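Local coordinates for fucose-specific lectin (Aleuria aurantia, PDB 6GKE), which binds L-fucose, with strongest preference for alpha-1,6-linked core fucose on glycoproteins, through five sites between the blades of a six-bladed beta-propeller, at residues A[4-9]-A[260-265]; A[56-61]-A[79-84]. The protein carries 1 engineered substitution. All blocks are in the same frame, centred on the assembly; numbering follows the deposited sequence. Where two conformers were deposited one is given.

Contact 1 (A[4-9]-A[260-265]); sequences FLYTSK and SLPDTF. With EDO (1,2-ethanediol), chain I; EDO (1,2-ethanediol), chain B.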
loop_
_atom_site.group_PDB
_atom_site.type_symbol
_atom_site.label_atom_id
_atom_site.label_comp_id
_atom_site.label_asym_id
_atom_site.label_seq_id
_atom_site.Cartn_x
_atom_site.Cartn_y
_atom_site.Cartn_z
ATOM N N PHE A 4 -5.567 3.393 6.071
ATOM C CA PHE A 4 -6.191 2.408 5.178
ATOM C C PHE A 4 -5.114 1.457 4.651
ATOM O O PHE A 4 -4.191 1.889 3.970
ATOM C CB PHE A 4 -6.869 3.164 4.036
ATOM C CG PHE A 4 -7.800 2.419 3.107
ATOM C CD1 PHE A 4 -8.239 1.117 3.325
ATOM C CD2 PHE A 4 -8.292 3.095 2.001
ATOM C CE1 PHE A 4 -9.129 0.517 2.445
ATOM C CE2 PHE A 4 -9.172 2.489 1.120
ATOM C CZ PHE A 4 -9.602 1.206 1.351
ATOM N N LEU A 5 -5.245 0.161 4.946
ATOM C CA LEU A 5 -4.283 -0.817 4.472
ATOM C C LEU A 5 -4.354 -0.904 2.943
ATOM O O LEU A 5 -5.417 -1.135 2.364
ATOM C CB LEU A 5 -4.604 -2.164 5.118
ATOM C CG LEU A 5 -3.736 -3.346 4.694
ATOM C CD1 LEU A 5 -2.320 -3.203 5.229
ATOM C CD2 LEU A 5 -4.382 -4.641 5.173
ATOM N N TYR A 6 -3.201 -0.775 2.288
ATOM C CA TYR A 6 -3.147 -0.881 0.833
ATOM C C TYR A 6 -3.455 -2.325 0.435
ATOM O O TYR A 6 -2.824 -3.246 0.946
ATOM C CB TYR A 6 -1.783 -0.446 0.297
ATOM C CG TYR A 6 -1.578 -0.703 -1.172
ATOM C CD1 TYR A 6 -2.445 -0.188 -2.122
ATOM C CD2 TYR A 6 -0.512 -1.469 -1.610
ATOM C CE1 TYR A 6 -2.252 -0.417 -3.473
ATOM C CE2 TYR A 6 -0.297 -1.695 -2.958
ATOM C CZ TYR A 6 -1.176 -1.177 -3.891
ATOM O OH TYR A 6 -0.943 -1.412 -5.216
ATOM N N THR A 7 -4.412 -2.476 -0.482
ATOM C CA THR A 7 -4.980 -3.763 -0.958
ATOM C C THR A 7 -5.871 -4.414 0.105
ATOM O O THR A 7 -6.241 -5.580 -0.027
ATOM C CB THR A 7 -3.959 -4.747 -1.565
ATOM O OG1 THR A 7 -3.153 -5.389 -0.577
ATOM C CG2 THR A 7 -3.081 -4.085 -2.602
ATOM N N SER A 8 -6.319 -3.634 1.095
ATOM C CA SER A 8 -7.460 -4.036 1.909
ATOM C C SER A 8 -8.641 -4.381 1.003
ATOM O O SER A 8 -8.912 -3.679 0.030
ATOM C CB SER A 8 -7.863 -2.912 2.827
ATOM O OG SER A 8 -9.025 -3.220 3.581
ATOM N N LYS A 9 -9.414 -5.392 1.396
ATOM C CA LYS A 9 -10.724 -5.561 0.811
ATOM C C LYS A 9 -11.668 -4.515 1.415
ATOM O O LYS A 9 -11.347 -3.835 2.389
ATOM C CB LYS A 9 -11.215 -7.002 0.971
ATOM C CG LYS A 9 -10.511 -7.992 0.051
ATOM C CD LYS A 9 -9.082 -8.334 0.432
ATOM C CE LYS A 9 -8.605 -9.573 -0.296
ATOM N NZ LYS A 9 -7.200 -9.917 0.033
ATOM N N SER A 260 -8.070 4.148 -9.575
ATOM C CA SER A 260 -7.685 3.215 -8.519
ATOM C C SER A 260 -6.206 2.835 -8.636
ATOM O O SER A 260 -5.606 2.921 -9.697
ATOM C CB SER A 260 -8.537 1.977 -8.537
ATOM O OG SER A 260 -8.343 1.219 -9.726
ATOM N N LEU A 261 -5.641 2.376 -7.518
ATOM C CA LEU A 261 -4.283 1.853 -7.509
ATOM C C LEU A 261 -4.254 0.415 -8.017
ATOM O O LEU A 261 -5.250 -0.310 -7.972
ATOM C CB LEU A 261 -3.698 1.911 -6.097
ATOM C CG LEU A 261 -3.354 3.302 -5.569
ATOM C CD1 LEU A 261 -3.094 3.229 -4.075
ATOM C CD2 LEU A 261 -2.154 3.896 -6.296
ATOM N N PRO A 262 -3.076 -0.065 -8.474
ATOM C CA PRO A 262 -2.941 -1.469 -8.853
ATOM C C PRO A 262 -3.351 -2.419 -7.718
ATOM O O PRO A 262 -3.115 -2.134 -6.540
ATOM C CB PRO A 262 -1.448 -1.601 -9.180
ATOM C CG PRO A 262 -1.056 -0.210 -9.613
ATOM C CD PRO A 262 -1.830 0.696 -8.682
ATOM N N ASP A 263 -3.958 -3.546 -8.105
ATOM C CA ASP A 263 -4.163 -4.718 -7.231
ATOM C C ASP A 263 -5.158 -4.433 -6.097
ATOM O O ASP A 263 -5.206 -5.169 -5.116
ATOM C CB ASP A 263 -2.831 -5.228 -6.680
ATOM C CG ASP A 263 -1.878 -5.595 -7.798
ATOM O OD1 ASP A 263 -2.288 -6.378 -8.676
ATOM O OD2 ASP A 263 -0.744 -5.082 -7.801
ATOM N N THR A 264 -6.021 -3.429 -6.284
ATOM C CA THR A 264 -6.998 -3.016 -5.289
ATOM C C THR A 264 -8.375 -3.616 -5.601
ATOM O O THR A 264 -8.607 -4.207 -6.650
ATOM C CB THR A 264 -7.070 -1.488 -5.208
ATOM O OG1 THR A 264 -7.430 -0.985 -6.494
ATOM C CG2 THR A 264 -5.770 -0.881 -4.730
ATOM N N PHE A 265 -9.299 -3.419 -4.660
ATOM C CA PHE A 265 -10.620 -4.050 -4.687
ATOM C C PHE A 265 -11.731 -3.003 -4.764
ATOM O O PHE A 265 -11.515 -1.824 -4.484
ATOM C CB PHE A 265 -10.774 -4.933 -3.444
ATOM C CG PHE A 265 -9.748 -6.034 -3.418
ATOM C CD1 PHE A 265 -9.901 -7.157 -4.218
ATOM C CD2 PHE A 265 -8.581 -5.909 -2.682
ATOM C CE1 PHE A 265 -8.928 -8.144 -4.258
ATOM C CE2 PHE A 265 -7.610 -6.899 -2.723
ATOM C CZ PHE A 265 -7.783 -8.010 -3.516
HETATM C C1 EDO I . 0.086 1.906 3.123
HETATM O O1 EDO I . 0.053 2.937 2.141
HETATM C C2 EDO I . -1.137 1.022 3.369
HETATM O O2 EDO I . -0.767 -0.373 3.647
HETATM C C1 EDO B . -0.043 -2.960 2.152
HETATM O O1 EDO B . -0.029 -3.535 0.848
HETATM C C2 EDO B . 1.186 -2.234 2.699
HETATM O O2 EDO B . 0.825 -1.055 3.498
HETATM O O HOH W 1 0.324 -3.925 -5.592
HETATM O O HOH W 2 -8.026 -2.386 -2.208
#

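Contact 2 (A[56-61]-A[79-84]); sequences EAKLFS and YCVNKD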
loop_
_atom_site.group_PDB
_atom_site.type_symbol
_atom_site.label_atom_id
_atom_site.label_comp_id
_atom_site.label_asym_id
_atom_site.label_seq_id
_atom_site.Cartn_x
_atom_site.Cartn_y
_atom_site.Cartn_z
ATOM N N GLU A 56 -11.788 -7.499 13.912
ATOM C CA GLU A 56 -10.419 -7.687 13.469
ATOM C C GLU A 56 -10.362 -8.973 12.655
ATOM O O GLU A 56 -11.240 -9.824 12.781
ATOM C CB GLU A 56 -9.459 -7.735 14.653
ATOM C CG GLU A 56 -9.674 -8.893 15.596
ATOM C CD GLU A 56 -8.761 -8.756 16.799
ATOM O OE1 GLU A 56 -7.779 -9.503 16.884
ATOM O OE2 GLU A 56 -9.005 -7.849 17.616
ATOM N N ALA A 57 -9.322 -9.093 11.836
ATOM C CA ALA A 57 -9.196 -10.219 10.940
ATOM C C ALA A 57 -7.723 -10.366 10.567
ATOM O O ALA A 57 -6.917 -9.481 10.854
ATOM C CB ALA A 57 -10.062 -10.009 9.723
ATOM N N LYS A 58 -7.373 -11.463 9.892
ATOM C CA LYS A 58 -6.016 -11.575 9.393
ATOM C C LYS A 58 -5.730 -10.379 8.484
ATOM O O LYS A 58 -6.629 -9.837 7.846
ATOM C CB LYS A 58 -5.781 -12.889 8.642
ATOM C CG LYS A 58 -6.359 -12.981 7.235
ATOM C CD LYS A 58 -5.881 -14.215 6.505
ATOM C CE LYS A 58 -6.339 -14.274 5.066
ATOM N NZ LYS A 58 -5.731 -15.438 4.379
ATOM N N LEU A 59 -4.465 -9.968 8.423
ATOM C CA LEU A 59 -4.105 -8.903 7.503
ATOM C C LEU A 59 -4.471 -9.348 6.081
ATOM O O LEU A 59 -4.222 -10.486 5.698
ATOM C CB LEU A 59 -2.621 -8.547 7.624
ATOM C CG LEU A 59 -2.265 -7.512 8.694
ATOM C CD1 LEU A 59 -2.820 -6.139 8.350
ATOM C CD2 LEU A 59 -2.717 -7.921 10.082
ATOM N N PHE A 60 -5.069 -8.427 5.315
ATOM C CA PHE A 60 -5.506 -8.652 3.920
ATOM C C PHE A 60 -6.674 -9.647 3.867
ATOM O O PHE A 60 -6.946 -10.228 2.822
ATOM C CB PHE A 60 -4.337 -9.070 3.016
ATOM C CG PHE A 60 -3.145 -8.158 3.148
ATOM C CD1 PHE A 60 -3.107 -6.944 2.485
ATOM C CD2 PHE A 60 -2.078 -8.491 3.968
ATOM C CE1 PHE A 60 -2.033 -6.082 2.637
ATOM C CE2 PHE A 60 -0.997 -7.634 4.111
ATOM C CZ PHE A 60 -0.980 -6.431 3.448
ATOM N N SER A 61 -7.416 -9.781 4.968
ATOM C CA SER A 61 -8.600 -10.615 4.999
ATOM C C SER A 61 -9.589 -10.178 3.930
ATOM O O SER A 61 -9.840 -8.983 3.748
ATOM C CB SER A 61 -9.286 -10.519 6.337
ATOM O OG SER A 61 -10.511 -11.245 6.359
ATOM N N TYR A 79 -18.447 -10.262 7.428
ATOM C CA TYR A 79 -17.741 -11.533 7.264
ATOM C C TYR A 79 -16.282 -11.260 6.922
ATOM O O TYR A 79 -15.963 -10.329 6.187
ATOM C CB TYR A 79 -18.437 -12.395 6.201
ATOM C CG TYR A 79 -19.845 -12.687 6.638
ATOM C CD1 TYR A 79 -20.070 -13.601 7.652
ATOM C CD2 TYR A 79 -20.927 -11.961 6.168
ATOM C CE1 TYR A 79 -21.333 -13.808 8.176
ATOM C CE2 TYR A 79 -22.201 -12.154 6.679
ATOM C CZ TYR A 79 -22.401 -13.068 7.698
ATOM O OH TYR A 79 -23.647 -13.210 8.242
ATOM N N CYS A 80 -15.414 -12.110 7.476
ATOM C CA CYS A 80 -13.981 -11.976 7.328
ATOM C C CYS A 80 -13.350 -13.333 7.636
ATOM O O CYS A 80 -14.060 -14.317 7.826
ATOM C CB CYS A 80 -13.456 -10.876 8.242
ATOM S SG CYS A 80 -13.677 -11.246 10.003
ATOM N N VAL A 81 -12.019 -13.385 7.684
ATOM C CA VAL A 81 -11.264 -14.574 7.962
ATOM C C VAL A 81 -10.282 -14.270 9.115
ATOM O O VAL A 81 -9.623 -13.228 9.057
ATOM C CB VAL A 81 -10.579 -14.985 6.641
ATOM C CG1 VAL A 81 -9.701 -16.204 6.816
ATOM C CG2 VAL A 81 -11.595 -15.228 5.529
ATOM N N ASN A 82 -10.128 -15.178 10.082
ATOM C CA ASN A 82 -9.161 -14.979 11.153
ATOM C C ASN A 82 -7.778 -15.478 10.706
ATOM O O ASN A 82 -7.572 -15.876 9.563
ATOM C CB ASN A 82 -9.671 -15.577 12.465
ATOM C CG ASN A 82 -9.612 -17.087 12.531
ATOM O OD1 ASN A 82 -9.073 -17.747 11.644
ATOM N ND2 ASN A 82 -10.174 -17.646 13.593
ATOM N N LYS A 83 -6.810 -15.465 11.623
ATOM C CA LYS A 83 -5.420 -15.765 11.282
ATOM C C LYS A 83 -5.210 -17.253 11.018
ATOM O O LYS A 83 -4.166 -17.633 10.509
ATOM C CB LYS A 83 -4.467 -15.275 12.368
ATOM C CG LYS A 83 -4.201 -13.787 12.252
ATOM C CD LYS A 83 -3.383 -13.236 13.371
ATOM C CE LYS A 83 -3.200 -11.741 13.252
ATOM N NZ LYS A 83 -2.440 -11.218 14.409
ATOM N N ASP A 84 -6.212 -18.077 11.353
ATOM C CA ASP A 84 -6.203 -19.510 11.039
ATOM C C ASP A 84 -7.060 -19.806 9.799
ATOM O O ASP A 84 -7.364 -20.963 9.516
ATOM C CB ASP A 84 -6.656 -20.322 12.252
ATOM C CG ASP A 84 -5.675 -20.231 13.410
ATOM O OD1 ASP A 84 -4.468 -20.390 13.162
ATOM O OD2 ASP A 84 -6.123 -19.972 14.539
#

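Contact 1 (A[4-9]-A[260-265])
K9 lies across one face of the F265 ring. Its CG makes a CH-pi contact, 4.0 Å from the F265 ring centroid and 15° off the ring normal. A bend at chi2 (73°) lets K9 run on, with K9 CE 3.7 Å from F265 CZ. K9 NZ hydrogen-bonds to F60 O. S8 O and T7 O lie at the ring edge of F265, T7 O 3.3 Å from F265 CE2. Water 2 joins the backbones, donating to S8 O and accepting from F265 N.

Y6 is the other large side chain here. Its CG stands anti to the backbone N (chi1 172°), which sends the phenol to the 260-265 turn. Y6 OH forms a weak hydrogen bond of 2.6 Å with P262 O, and water 1 links Y6 OH to D263 OD2. L261 CD1 and T264 CG2 each pack 3.8 Å from Y6 CE1. T7 CG2 sits over the centre of the Y6 ring and 3.5 Å from D263 O.

Two type II turns set these positions, L5-S8 and L261-T264. T264 OG1 bonds L261 O (2.7 Å). Q281 OE1 accepts from T7 N and its NE2 donates to L5 O. Two ethanediols, probably from the crystallisation liquor, bond Y6 N and Y6 O. Y6 stacks on Y6 of the second subunit. The contact joins the entry loops of the first and last blades, where a beta-propeller closes its ring.

Contact 2 (A[56-61]-A[79-84])
K58 and V81 meet through their backbones. K58 N donates to V81 O at 3.0 Å, nearly straight at 162° and in the carbonyl plane. The same residue of the strand end is held a second time: V81 N donates to the hydroxyl S61 OG, 2.9 Å away. S61 OG lies anti to its own backbone N (chi1 175°), which carries it to that amide. Both polar groups of the V81 backbone are thus met by the 56-61 loop, one by main chain and one by side chain. A type II turn from K58 to S61, closed by S61 N to K58 O, brings both partners to V81.

The K58 side chain runs alongside N82 O. K58 CB is 3.6 Å from N82 O, and K58 CG also lies near that carbonyl. Beyond CG, K58 is extended, and NZ reaches N85 OD1, S111 O and G311 O of the second subunit. W312 of the second subunit adds a cation-pi contact.

C80, one residue before V81, points its CB toward the loop. C80 CB is 3.8 Å from A57 CB and 3.5 Å from S61 OG. A57 CB also presses close to V81 O.

N82 OD1 accepts from D84 N in an Asx turn, as strand 73-81 turns towards strand 87-93. C80 pairs through its backbone with S88 on that strand, and Y79 with A64 on strand 64-70. The 56-61 loop leaves strand 46-56 of the first blade and leads into strand 64-70 of the second. Its A57 pairs with G32, while Q28 bonds K58 O.

How the contacts relate
Both contacts use a loop that leads into a blade, and each such loop carries a type II turn. Contact 1 sets two of these loops against each other, far apart in sequence, and is partly buried. Contact 2 sets one against the end of a strand of its own blade and is more buried. In contact 2 one backbone bond and one serine hydroxyl grip V81, and the K58 chain lies along the strand end. Contact 1 relies instead on rings, a lysine chain and waters. The two touch directly: K9 CD is 3.5 Å from S61 O, and the F60 ring lies against Y6 O and T7 OG1. Both also face the second subunit, contact 1 by Y6 and contact 2 by K58.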